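Long-range contact in chorismate mutase (Paraburkholderia phymatum, PDB 5TS9), which probably catalyses the rearrangement of chorismate to prephenate: residues Q11-R25 with L117-L131. Residues are numbered along the deposited sequence; the frame is centred on the assembly and turned at random.
Sequences QQDAFVPLVRSMADR and LQASIMQNLQSVAPL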
# COMPACT_ATOMS: atom_id res chain seq x y z
N GLN A 11 -26.66 -8.87 -5.00
CA GLN A 11 -25.83 -7.91 -4.29
C GLN A 11 -24.37 -8.35 -4.30
O GLN A 11 -23.48 -7.53 -4.57
CB GLN A 11 -26.32 -7.74 -2.85
CG GLN A 11 -27.22 -6.53 -2.63
CD GLN A 11 -27.77 -6.46 -1.20
OE1 GLN A 11 -27.31 -7.18 -0.31
NE2 GLN A 11 -28.77 -5.60 -0.99
N GLN A 12 -24.10 -9.63 -4.04
CA GLN A 12 -22.73 -10.13 -4.05
C GLN A 12 -22.05 -9.91 -5.40
O GLN A 12 -20.82 -9.90 -5.47
CB GLN A 12 -22.71 -11.63 -3.70
N ASP A 13 -22.84 -9.74 -6.47
CA ASP A 13 -22.32 -9.38 -7.78
C ASP A 13 -22.24 -7.89 -8.00
O ASP A 13 -21.53 -7.45 -8.91
CB ASP A 13 -23.19 -9.97 -8.90
CG ASP A 13 -23.01 -11.45 -9.07
OD1 ASP A 13 -23.72 -12.04 -9.91
OD2 ASP A 13 -22.16 -12.04 -8.35
N ALA A 14 -22.97 -7.10 -7.20
CA ALA A 14 -23.21 -5.70 -7.55
C ALA A 14 -21.93 -4.88 -7.59
O ALA A 14 -21.83 -3.91 -8.36
CB ALA A 14 -24.20 -5.09 -6.57
N PHE A 15 -20.94 -5.24 -6.79
CA PHE A 15 -19.68 -4.50 -6.77
C PHE A 15 -18.69 -5.00 -7.81
O PHE A 15 -17.59 -4.43 -7.93
CB PHE A 15 -19.06 -4.54 -5.37
CG PHE A 15 -19.81 -3.71 -4.35
CD1 PHE A 15 -19.64 -2.34 -4.31
CD2 PHE A 15 -20.69 -4.30 -3.46
CE1 PHE A 15 -20.34 -1.56 -3.39
CE2 PHE A 15 -21.39 -3.53 -2.53
CZ PHE A 15 -21.21 -2.17 -2.50
N VAL A 16 -19.03 -6.04 -8.56
CA VAL A 16 -18.03 -6.67 -9.43
C VAL A 16 -17.58 -5.74 -10.55
O VAL A 16 -16.37 -5.67 -10.80
CB VAL A 16 -18.53 -8.01 -9.99
CG1 VAL A 16 -17.68 -8.42 -11.18
CG2 VAL A 16 -18.47 -9.07 -8.91
N PRO A 17 -18.47 -5.05 -11.28
CA PRO A 17 -17.98 -4.12 -12.31
C PRO A 17 -17.10 -3.00 -11.75
O PRO A 17 -16.10 -2.62 -12.38
CB PRO A 17 -19.27 -3.58 -12.94
CG PRO A 17 -20.29 -4.64 -12.70
CD PRO A 17 -19.94 -5.18 -11.33
N LEU A 18 -17.42 -2.47 -10.57
CA LEU A 18 -16.54 -1.48 -9.95
C LEU A 18 -15.18 -2.07 -9.63
O LEU A 18 -14.13 -1.49 -9.96
CB LEU A 18 -17.21 -0.91 -8.69
CG LEU A 18 -16.38 0.02 -7.80
CD1 LEU A 18 -15.83 1.17 -8.60
CD2 LEU A 18 -17.25 0.54 -6.66
N VAL A 19 -15.16 -3.24 -8.98
CA VAL A 19 -13.90 -3.88 -8.58
C VAL A 19 -13.10 -4.28 -9.81
O VAL A 19 -11.87 -4.21 -9.83
CB VAL A 19 -14.19 -5.08 -7.66
CG1 VAL A 19 -12.92 -5.92 -7.38
CG2 VAL A 19 -14.77 -4.59 -6.34
N ARG A 20 -13.79 -4.68 -10.88
CA ARG A 20 -13.12 -4.99 -12.13
C ARG A 20 -12.40 -3.76 -12.69
O ARG A 20 -11.25 -3.86 -13.13
CB ARG A 20 -14.15 -5.54 -13.12
CG ARG A 20 -13.59 -6.27 -14.31
CD ARG A 20 -14.75 -6.84 -15.12
NE ARG A 20 -15.33 -8.06 -14.55
CZ ARG A 20 -16.63 -8.36 -14.57
NH1 ARG A 20 -17.50 -7.51 -15.11
NH2 ARG A 20 -17.06 -9.50 -14.05
N SER A 21 -13.05 -2.59 -12.66
CA SER A 21 -12.40 -1.40 -13.20
C SER A 21 -11.17 -1.03 -12.38
O SER A 21 -10.13 -0.66 -12.95
CB SER A 21 -13.41 -0.24 -13.25
OG SER A 21 -13.98 0.01 -11.97
N MET A 22 -11.25 -1.13 -11.05
CA MET A 22 -10.07 -0.89 -10.22
C MET A 22 -8.98 -1.91 -10.51
O MET A 22 -7.79 -1.57 -10.53
CB MET A 22 -10.45 -0.92 -8.74
CG MET A 22 -11.36 0.22 -8.31
SD MET A 22 -11.71 0.14 -6.52
CE MET A 22 -12.68 1.66 -6.31
N ALA A 23 -9.37 -3.18 -10.75
CA ALA A 23 -8.38 -4.19 -11.11
C ALA A 23 -7.70 -3.86 -12.44
O ALA A 23 -6.49 -4.05 -12.57
CB ALA A 23 -9.01 -5.58 -11.15
N ASP A 24 -8.47 -3.38 -13.44
CA ASP A 24 -7.85 -2.96 -14.70
C ASP A 24 -6.88 -1.80 -14.47
O ASP A 24 -5.80 -1.75 -15.08
CB ASP A 24 -8.93 -2.57 -15.71
CG ASP A 24 -9.83 -3.73 -16.10
OD1 ASP A 24 -9.40 -4.90 -16.02
OD2 ASP A 24 -10.97 -3.45 -16.51
N ARG A 25 -7.24 -0.87 -13.59
CA ARG A 25 -6.34 0.24 -13.30
C ARG A 25 -5.09 -0.26 -12.59
O ARG A 25 -3.97 0.16 -12.92
CB ARG A 25 -7.05 1.30 -12.44
CG ARG A 25 -6.32 2.65 -12.43
CD ARG A 25 -6.83 3.60 -11.38
NE ARG A 25 -6.28 4.93 -11.61
CZ ARG A 25 -5.04 5.30 -11.29
NH1 ARG A 25 -4.24 4.45 -10.67
NH2 ARG A 25 -4.62 6.53 -11.57
N LEU A 117 -10.34 4.84 -17.45
CA LEU A 117 -10.69 4.15 -16.21
C LEU A 117 -11.06 5.11 -15.09
O LEU A 117 -11.75 4.70 -14.14
CB LEU A 117 -9.53 3.28 -15.75
CG LEU A 117 -9.38 2.04 -16.63
CD1 LEU A 117 -8.14 1.29 -16.22
CD2 LEU A 117 -10.63 1.19 -16.51
N GLN A 118 -10.59 6.35 -15.13
CA GLN A 118 -11.09 7.32 -14.16
C GLN A 118 -12.59 7.48 -14.33
O GLN A 118 -13.36 7.41 -13.37
CB GLN A 118 -10.37 8.66 -14.33
CG GLN A 118 -11.02 9.78 -13.53
CD GLN A 118 -10.32 11.12 -13.73
OE1 GLN A 118 -9.33 11.42 -13.07
NE2 GLN A 118 -10.84 11.92 -14.64
N ALA A 119 -13.02 7.64 -15.58
CA ALA A 119 -14.44 7.75 -15.85
C ALA A 119 -15.19 6.46 -15.53
O ALA A 119 -16.28 6.50 -14.94
CB ALA A 119 -14.63 8.14 -17.31
N SER A 120 -14.64 5.30 -15.92
CA SER A 120 -15.39 4.07 -15.69
C SER A 120 -15.48 3.74 -14.20
O SER A 120 -16.50 3.22 -13.75
CB SER A 120 -14.75 2.91 -16.45
OG SER A 120 -13.61 2.43 -15.76
N ILE A 121 -14.44 4.06 -13.43
CA ILE A 121 -14.50 3.85 -11.98
C ILE A 121 -15.56 4.76 -11.37
O ILE A 121 -16.37 4.32 -10.55
CB ILE A 121 -13.12 4.10 -11.35
CG1 ILE A 121 -12.18 2.93 -11.64
CG2 ILE A 121 -13.30 4.36 -9.86
CD1 ILE A 121 -10.71 3.22 -11.32
N MET A 122 -15.56 6.03 -11.76
CA MET A 122 -16.58 6.95 -11.25
C MET A 122 -17.97 6.55 -11.72
O MET A 122 -18.93 6.63 -10.95
CB MET A 122 -16.24 8.38 -11.66
CG MET A 122 -15.03 8.94 -10.88
SD MET A 122 -14.77 10.68 -11.21
CE MET A 122 -13.28 10.99 -10.29
N GLN A 123 -18.10 6.10 -12.97
CA GLN A 123 -19.43 5.68 -13.42
C GLN A 123 -19.92 4.48 -12.62
O GLN A 123 -21.09 4.40 -12.25
CB GLN A 123 -19.40 5.35 -14.92
CG GLN A 123 -20.75 4.83 -15.45
CD GLN A 123 -21.89 5.83 -15.25
OE1 GLN A 123 -22.81 5.58 -14.46
NE2 GLN A 123 -21.82 6.96 -15.95
N ASN A 124 -19.01 3.54 -12.33
CA ASN A 124 -19.35 2.36 -11.54
C ASN A 124 -19.64 2.73 -10.08
O ASN A 124 -20.54 2.15 -9.46
CB ASN A 124 -18.21 1.35 -11.61
CG ASN A 124 -18.12 0.70 -12.98
OD1 ASN A 124 -19.11 0.63 -13.71
ND2 ASN A 124 -16.94 0.21 -13.34
N LEU A 125 -18.87 3.66 -9.51
CA LEU A 125 -19.16 4.12 -8.15
C LEU A 125 -20.57 4.68 -8.05
O LEU A 125 -21.32 4.37 -7.11
CB LEU A 125 -18.17 5.20 -7.75
CG LEU A 125 -16.88 4.77 -7.09
CD1 LEU A 125 -15.87 5.89 -7.22
CD2 LEU A 125 -17.16 4.42 -5.64
N GLN A 126 -20.93 5.54 -8.99
CA GLN A 126 -22.28 6.08 -9.05
C GLN A 126 -23.31 4.97 -9.17
O GLN A 126 -24.32 4.96 -8.45
CB GLN A 126 -22.38 7.05 -10.23
CG GLN A 126 -23.77 7.63 -10.41
CD GLN A 126 -23.82 8.60 -11.57
OE1 GLN A 126 -23.15 8.40 -12.59
NE2 GLN A 126 -24.59 9.66 -11.41
N SER A 127 -23.07 4.00 -10.06
CA SER A 127 -24.03 2.92 -10.24
C SER A 127 -24.27 2.13 -8.96
O SER A 127 -25.38 1.63 -8.74
CB SER A 127 -23.57 1.98 -11.35
OG SER A 127 -23.54 2.64 -12.59
N VAL A 128 -23.26 1.98 -8.10
CA VAL A 128 -23.40 1.14 -6.92
C VAL A 128 -23.63 1.96 -5.65
O VAL A 128 -23.68 1.40 -4.55
CB VAL A 128 -22.20 0.19 -6.78
CG1 VAL A 128 -21.01 0.88 -6.11
CG2 VAL A 128 -22.60 -1.06 -6.03
N ALA A 129 -23.80 3.28 -5.79
CA ALA A 129 -24.03 4.22 -4.71
C ALA A 129 -25.01 3.72 -3.65
O ALA A 129 -24.74 3.88 -2.45
CB ALA A 129 -24.53 5.55 -5.28
N PRO A 130 -26.15 3.12 -4.02
CA PRO A 130 -27.06 2.62 -2.97
C PRO A 130 -26.41 1.66 -1.99
O PRO A 130 -26.63 1.81 -0.78
CB PRO A 130 -28.18 1.94 -3.76
CG PRO A 130 -28.19 2.63 -5.06
CD PRO A 130 -26.75 2.95 -5.36
N LEU A 131 -25.60 0.71 -2.45
CA LEU A 131 -25.10 -0.34 -1.57
C LEU A 131 -23.85 0.05 -0.79
O LEU A 131 -23.34 -0.78 -0.03
CB LEU A 131 -24.81 -1.61 -2.37
CG LEU A 131 -25.97 -2.01 -3.26
CD1 LEU A 131 -25.44 -2.69 -4.47
CD2 LEU A 131 -26.94 -2.91 -2.52
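Leu18 and Ile121 interlock as knobs into holes where helices 16-25 and 117-128 run antiparallel in this all-helical type II chorismate mutase fold; the axes of these segments come within 8.8 Å at a crossing angle of -160°. Leu18 enters the hole formed by Ile121, Asn124, Leu125 and Val128; with CG anti to the backbone N (chi1 173°), it brings CD2 against both Val128 CG1 and Leu125 CD2, which meet it at roughly a right angle to each other, while CD1 rests near the carbonyl of Ile121. Ile121 returns the arrangement among Leu18, Ser21, Met22 and Arg25, its CD1 lying 3.9 Å from Arg25 CD. At one end of the seam Leu117 CD1 packs against the backbone of Arg25, whose side chain also touches Val52 and Gln77.

At the other end the Phe15 ring takes over. Val128 CG2 sits over one face of the ring, a CH-pi contact 3.8 Å from the centroid, and Leu131 O lies at the ring edge, 3.5 Å from Phe15 CZ. The same leucine presses its CD1 tightly on Ala14 CB at 3.4 Å.

Polar contact is sparse. Asn124 ND2 gives a weak hydrogen bond to Ser21 OG at 3.3 Å, in the one of two Ser21 conformers described here.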